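Local coordinates for protein acetyltransferase-like, GNAT family (Bacteroides thetaiotaomicron, PDB 3EY5) that probably transfers an acetyl group to an amino nitrogen, as a putative N-acetyltransferase of the GNAT family, at residues R6-T11 / I54-D59; E23-S28 / V76-T81. All coordinates share one frame; numbering follows the deposited sequence.

Contact 1 of 2, residues R6-T11 / I54-D59; sequences RFQPIT and IIFDDD
The guanidinium of Arg6 lies flat over the ring of Phe56 on one face of an antiparallel strand pair, in which the N-terminal strand 6-9 of the GNAT fold forms the edge of the central sheet beside strand 50-57. The two planes are only 16° apart and their centres 4.3 Å from each other. The cation-pi contact is off-centre: Arg6 NH2 does most of the touching, offset toward the rim of the ring, 3.4 Å from Phe56 CD1. With CG anti to the backbone N (chi1 -179°) the arginine rises beside its bridge partner, and a bend further along its chain folds the planar end back over the ring. His17 of helix 15-28 meets the same ring edge-to-face.

Gln8 stands next along this face, its chain beside Ile54, and Ile10 reaches across until its CD1 presses on Ile54 CG2 at 3.3 Å, a tight fit for two methyl groups. On the other face Phe7 and Ile55 run side by side, and Ile55 CG1 lies 3.8 Å from Phe7 CD1, meeting the ring obliquely. Phe7 also stacks on Phe101 of helix 90-101, which places this pair in the core between sheet and helix.

Arg6 with Phe56 and Gln8 with Ile54 are the hydrogen-bonded pairs, each closed by two backbone bonds; Phe7 with Ile55 is the non-hydrogen-bonded pair between them, where CA-H...O contacts bring Ile55 CA to Arg6 O and Phe7 CA to Ile54 O. The bond from Gln8 N to Ile54 O spans 3.0 Å. Shorter and nearly straight, the bond from Phe56 N reaches Arg6 O at 2.7 Å, with 174° at the hydrogen.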
loop_
_atom_site.group_PDB
_atom_site.type_symbol
_atom_site.label_atom_id
_atom_site.label_comp_id
_atom_site.label_asym_id
_atom_site.label_seq_id
_atom_site.Cartn_x
_atom_site.Cartn_y
_atom_site.Cartn_z
ATOM N N ARG A 6 -14.985 -0.983 -6.767
ATOM C CA ARG A 6 -14.632 0.207 -7.522
ATOM C C ARG A 6 -13.656 1.086 -6.746
ATOM O O ARG A 6 -13.849 1.333 -5.555
ATOM C CB ARG A 6 -15.923 0.979 -7.797
ATOM C CG ARG A 6 -15.742 2.228 -8.594
ATOM C CD ARG A 6 -17.104 2.774 -9.014
ATOM N NE ARG A 6 -17.815 3.372 -7.886
ATOM C CZ ARG A 6 -17.519 4.551 -7.353
ATOM N NH1 ARG A 6 -16.503 5.271 -7.824
ATOM N NH2 ARG A 6 -18.237 5.006 -6.336
ATOM N N PHE A 7 -12.612 1.559 -7.425
ATOM C CA PHE A 7 -11.670 2.495 -6.827
ATOM C C PHE A 7 -11.901 3.894 -7.345
ATOM O O PHE A 7 -11.985 4.125 -8.580
ATOM C CB PHE A 7 -10.239 2.100 -7.159
ATOM C CG PHE A 7 -9.932 0.670 -6.872
ATOM C CD1 PHE A 7 -9.372 0.301 -5.676
ATOM C CD2 PHE A 7 -10.224 -0.315 -7.801
ATOM C CE1 PHE A 7 -9.081 -1.038 -5.403
ATOM C CE2 PHE A 7 -9.944 -1.649 -7.529
ATOM C CZ PHE A 7 -9.376 -2.005 -6.326
ATOM N N GLN A 8 -11.977 4.841 -6.419
ATOM C CA GLN A 8 -12.117 6.220 -6.829
ATOM C C GLN A 8 -11.166 7.197 -6.136
ATOM O O GLN A 8 -11.155 7.309 -4.902
ATOM C CB GLN A 8 -13.585 6.669 -6.822
ATOM C CG GLN A 8 -14.255 6.917 -5.494
ATOM C CD GLN A 8 -15.324 8.023 -5.640
ATOM O OE1 GLN A 8 -14.992 9.206 -5.741
ATOM N NE2 GLN A 8 -16.603 7.635 -5.662
ATOM N N PRO A 9 -10.320 7.855 -6.944
ATOM C CA PRO A 9 -9.370 8.834 -6.433
ATOM C C PRO A 9 -10.094 9.838 -5.543
ATOM O O PRO A 9 -11.257 10.174 -5.776
ATOM C CB PRO A 9 -8.843 9.515 -7.698
ATOM C CG PRO A 9 -8.999 8.477 -8.768
ATOM C CD PRO A 9 -10.191 7.663 -8.408
ATOM N N ILE A 10 -9.417 10.287 -4.509
ATOM C CA ILE A 10 -10.058 11.155 -3.564
ATOM C C ILE A 10 -9.145 12.310 -3.245
ATOM O O ILE A 10 -7.922 12.179 -3.268
ATOM C CB ILE A 10 -10.540 10.333 -2.329
ATOM C CG1 ILE A 10 -11.944 10.713 -1.952
ATOM C CG2 ILE A 10 -9.550 10.260 -1.146
ATOM C CD1 ILE A 10 -12.932 9.817 -2.644
ATOM N N THR A 11 -9.752 13.471 -3.036
ATOM C CA THR A 11 -9.035 14.619 -2.500
ATOM C C THR A 11 -9.563 14.924 -1.086
ATOM O O THR A 11 -10.599 14.419 -0.672
ATOM C CB THR A 11 -9.070 15.872 -3.461
ATOM O OG1 THR A 11 -10.312 15.929 -4.181
ATOM C CG2 THR A 11 -7.917 15.800 -4.470
ATOM N N ILE A 54 -10.551 5.679 -2.393
ATOM C CA ILE A 54 -11.540 4.973 -1.582
ATOM C C ILE A 54 -12.006 3.770 -2.402
ATOM O O ILE A 54 -12.063 3.800 -3.654
ATOM C CB ILE A 54 -12.694 5.907 -1.069
ATOM C CG1 ILE A 54 -13.729 5.108 -0.289
ATOM C CG2 ILE A 54 -13.379 6.608 -2.225
ATOM C CD1 ILE A 54 -14.695 5.972 0.508
ATOM N N ILE A 55 -12.268 2.687 -1.704
ATOM C CA ILE A 55 -12.696 1.480 -2.354
ATOM C C ILE A 55 -14.200 1.336 -2.074
ATOM O O ILE A 55 -14.631 1.407 -0.919
ATOM C CB ILE A 55 -11.920 0.260 -1.833
ATOM C CG1 ILE A 55 -10.396 0.426 -2.067
ATOM C CG2 ILE A 55 -12.410 -0.980 -2.499
ATOM C CD1 ILE A 55 -9.624 -0.537 -1.277
ATOM N N PHE A 56 -14.984 1.161 -3.131
ATOM C CA PHE A 56 -16.413 0.969 -2.986
ATOM C C PHE A 56 -16.857 -0.432 -3.307
ATOM O O PHE A 56 -16.285 -1.090 -4.163
ATOM C CB PHE A 56 -17.161 1.916 -3.908
ATOM C CG PHE A 56 -17.104 3.342 -3.485
ATOM C CD1 PHE A 56 -16.070 4.163 -3.912
ATOM C CD2 PHE A 56 -18.098 3.873 -2.677
ATOM C CE1 PHE A 56 -16.030 5.500 -3.517
ATOM C CE2 PHE A 56 -18.062 5.207 -2.288
ATOM C CZ PHE A 56 -17.022 6.018 -2.708
ATOM N N ASP A 57 -17.889 -0.891 -2.614
ATOM C CA ASP A 57 -18.673 -2.044 -3.075
ATOM C C ASP A 57 -20.040 -1.459 -3.403
ATOM O O ASP A 57 -20.880 -1.252 -2.544
ATOM C CB ASP A 57 -18.699 -3.146 -2.020
ATOM C CG ASP A 57 -19.533 -4.350 -2.429
ATOM O OD1 ASP A 57 -19.275 -4.951 -3.493
ATOM O OD2 ASP A 57 -20.458 -4.708 -1.660
ATOM N N ASP A 58 -20.204 -1.151 -4.684
ATOM C CA ASP A 58 -21.246 -0.267 -5.215
ATOM C C ASP A 58 -21.051 1.139 -4.721
ATOM O O ASP A 58 -20.082 1.791 -5.069
ATOM C CB ASP A 58 -22.648 -0.773 -4.881
ATOM C CG ASP A 58 -22.936 -2.087 -5.527
ATOM O OD1 ASP A 58 -23.980 -2.688 -5.183
ATOM O OD2 ASP A 58 -22.113 -2.519 -6.379
ATOM N N ASP A 59 -21.973 1.605 -3.907
ATOM C CA ASP A 59 -21.845 2.911 -3.309
ATOM C C ASP A 59 -21.512 2.781 -1.815
ATOM O O ASP A 59 -21.586 3.763 -1.065
ATOM C CB ASP A 59 -23.135 3.691 -3.526
ATOM C CG ASP A 59 -24.325 3.036 -2.868
ATOM O OD1 ASP A 59 -25.184 2.473 -3.593
ATOM O OD2 ASP A 59 -24.400 3.087 -1.618
#

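Contact 2 of 2, residues E23-S28 / V76-T81; sequences ELLVES and VEHFAT
Apolar helix-on-sheet packing joins the C-terminal turns of helix 15-28 to strand 74-81 in the interior of the protein. The axes of the two segments run almost at right angles (96°) and approach to 8.9 Å, and side chains bridge the gap. Leu25 sets its CD1 over one face of the His78 imidazole, a CH-pi contact 4.2 Å from the centroid and 16° off the ring normal. His78 NE2 is bonded to Glu33 O, so the ring is gripped at its polar end while a methyl covers its face. In the GNAT fold this strand belongs to the central sheet, and here a classic beta bulge, Glu77 and His78 both opposite Thr66, interrupts its regular pairing. Further along, Leu24 spreads its two methyls over the strand backbone, CD1 lying 3.9 Å from Thr81 O. Ser28 OG, placed beside its own backbone N (chi1 -65°), turns back to donate to Leu24 O at 2.8 Å, from above the carbonyl plane. An alanine here would keep CB near the strand but is likely to cost Leu24 O its hydroxyl donor and open a small gap over Ala80, whose CB now sits 3.6 Å from Ser28 OG.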
loop_
_atom_site.group_PDB
_atom_site.type_symbol
_atom_site.label_atom_id
_atom_site.label_comp_id
_atom_site.label_asym_id
_atom_site.label_seq_id
_atom_site.Cartn_x
_atom_site.Cartn_y
_atom_site.Cartn_z
ATOM N N GLU A 23 -9.801 7.958 9.323
ATOM C CA GLU A 23 -10.193 7.184 10.498
ATOM C C GLU A 23 -9.745 5.714 10.373
ATOM O O GLU A 23 -9.160 5.145 11.294
ATOM C CB GLU A 23 -11.713 7.288 10.757
ATOM C CG GLU A 23 -12.189 6.523 12.024
ATOM C CD GLU A 23 -13.308 7.218 12.832
ATOM O OE1 GLU A 23 -14.076 8.042 12.263
ATOM O OE2 GLU A 23 -13.424 6.930 14.053
ATOM N N LEU A 24 -10.015 5.119 9.215
ATOM C CA LEU A 24 -9.686 3.738 8.964
ATOM C C LEU A 24 -8.163 3.484 8.983
ATOM O O LEU A 24 -7.685 2.489 9.559
ATOM C CB LEU A 24 -10.313 3.334 7.636
ATOM C CG LEU A 24 -10.100 1.923 7.152
ATOM C CD1 LEU A 24 -10.443 0.908 8.283
ATOM C CD2 LEU A 24 -10.954 1.692 5.886
ATOM N N LEU A 25 -7.414 4.387 8.360
ATOM C CA LEU A 25 -5.950 4.392 8.443
ATOM C C LEU A 25 -5.415 4.390 9.888
ATOM O O LEU A 25 -4.547 3.593 10.239
ATOM C CB LEU A 25 -5.388 5.625 7.731
ATOM C CG LEU A 25 -3.863 5.809 7.738
ATOM C CD1 LEU A 25 -3.146 4.761 6.924
ATOM C CD2 LEU A 25 -3.510 7.237 7.266
ATOM N N VAL A 26 -5.924 5.288 10.723
ATOM C CA VAL A 26 -5.378 5.420 12.067
ATOM C C VAL A 26 -5.744 4.172 12.897
ATOM O O VAL A 26 -5.033 3.771 13.813
ATOM C CB VAL A 26 -5.887 6.732 12.699
ATOM C CG1 VAL A 26 -5.649 6.780 14.214
ATOM C CG2 VAL A 26 -5.220 7.934 11.986
ATOM N N GLU A 27 -6.853 3.550 12.538
ATOM C CA GLU A 27 -7.325 2.386 13.261
ATOM C C GLU A 27 -6.662 1.106 12.798
ATOM O O GLU A 27 -6.628 0.143 13.544
ATOM C CB GLU A 27 -8.856 2.281 13.212
ATOM C CG GLU A 27 -9.563 3.226 14.172
ATOM C CD GLU A 27 -8.734 3.564 15.423
ATOM O OE1 GLU A 27 -8.197 2.639 16.103
ATOM O OE2 GLU A 27 -8.624 4.781 15.742
ATOM N N SER A 28 -6.107 1.128 11.593
ATOM C CA SER A 28 -5.503 -0.034 10.986
ATOM C C SER A 28 -3.991 -0.169 11.238
ATOM O O SER A 28 -3.471 -1.275 11.225
ATOM C CB SER A 28 -5.744 -0.048 9.467
ATOM O OG SER A 28 -7.106 -0.188 9.169
ATOM N N VAL A 76 2.215 0.164 -3.782
ATOM C CA VAL A 76 1.077 0.281 -2.884
ATOM C C VAL A 76 1.590 0.665 -1.479
ATOM O O VAL A 76 2.336 -0.103 -0.821
ATOM C CB VAL A 76 0.177 -0.991 -2.859
ATOM C CG1 VAL A 76 -0.829 -0.874 -1.729
ATOM C CG2 VAL A 76 -0.561 -1.176 -4.228
ATOM N N GLU A 77 1.237 1.867 -1.031
ATOM C CA GLU A 77 1.751 2.333 0.261
ATOM C C GLU A 77 0.874 1.801 1.408
ATOM O O GLU A 77 1.356 1.046 2.267
ATOM C CB GLU A 77 1.901 3.865 0.282
ATOM C CG GLU A 77 2.998 4.350 1.214
ATOM C CD GLU A 77 2.974 5.857 1.440
ATOM O OE1 GLU A 77 2.462 6.578 0.581
ATOM O OE2 GLU A 77 3.456 6.330 2.486
ATOM N N HIS A 78 -0.408 2.144 1.424
ATOM C CA HIS A 78 -1.293 1.506 2.385
ATOM C C HIS A 78 -2.527 0.975 1.741
ATOM O O HIS A 78 -3.008 1.484 0.739
ATOM C CB HIS A 78 -1.713 2.465 3.477
ATOM C CG HIS A 78 -0.582 2.942 4.312
ATOM N ND1 HIS A 78 -0.025 4.188 4.160
ATOM C CD2 HIS A 78 0.119 2.329 5.281
ATOM C CE1 HIS A 78 0.965 4.335 5.017
ATOM N NE2 HIS A 78 1.072 3.220 5.715
ATOM N N PHE A 79 -3.031 -0.072 2.358
ATOM C CA PHE A 79 -4.159 -0.751 1.849
ATOM C C PHE A 79 -4.893 -1.346 3.055
ATOM O O PHE A 79 -4.303 -2.112 3.807
ATOM C CB PHE A 79 -3.668 -1.854 0.912
ATOM C CG PHE A 79 -4.735 -2.765 0.459
ATOM C CD1 PHE A 79 -4.689 -4.124 0.794
ATOM C CD2 PHE A 79 -5.798 -2.286 -0.292
ATOM C CE1 PHE A 79 -5.714 -5.007 0.379
ATOM C CE2 PHE A 79 -6.825 -3.153 -0.733
ATOM C CZ PHE A 79 -6.782 -4.514 -0.396
ATOM N N ALA A 80 -6.167 -0.986 3.226
ATOM C CA ALA A 80 -6.961 -1.538 4.319
ATOM C C ALA A 80 -8.444 -1.539 3.996
ATOM O O ALA A 80 -8.948 -0.632 3.332
ATOM C CB ALA A 80 -6.701 -0.757 5.627
ATOM N N THR A 81 -9.133 -2.579 4.437
ATOM C CA THR A 81 -10.607 -2.617 4.382
ATOM C C THR A 81 -11.172 -2.456 5.788
ATOM O O THR A 81 -10.468 -2.697 6.777
ATOM C CB THR A 81 -11.102 -3.962 3.830
ATOM O OG1 THR A 81 -10.597 -5.015 4.675
ATOM C CG2 THR A 81 -10.611 -4.170 2.369
#

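Overall arrangement
Both contacts belong to the same sheet and are largely buried, yet they hold it in different ways. Contact 1 pairs an edge strand with its neighbour, lies about 15 Å from the centre of the chain, and combines backbone hydrogen bonds with a cation-pi stack by an exposed arginine. Contact 2 is deeper, about 8 Å from that centre, and lays a helix across a strand mostly by leucine methyls, set against an imidazole face and the strand backbone, without hydrogen bonds between the two segments. Strand 6-9 leads along the chain into helix 15-28, and that helix also reaches contact 1 through His17 and Phe20. About 14 Å separates the two centres, but Ile55 CD1 packs 3.9 Å from Phe79 CE2, joining them directly.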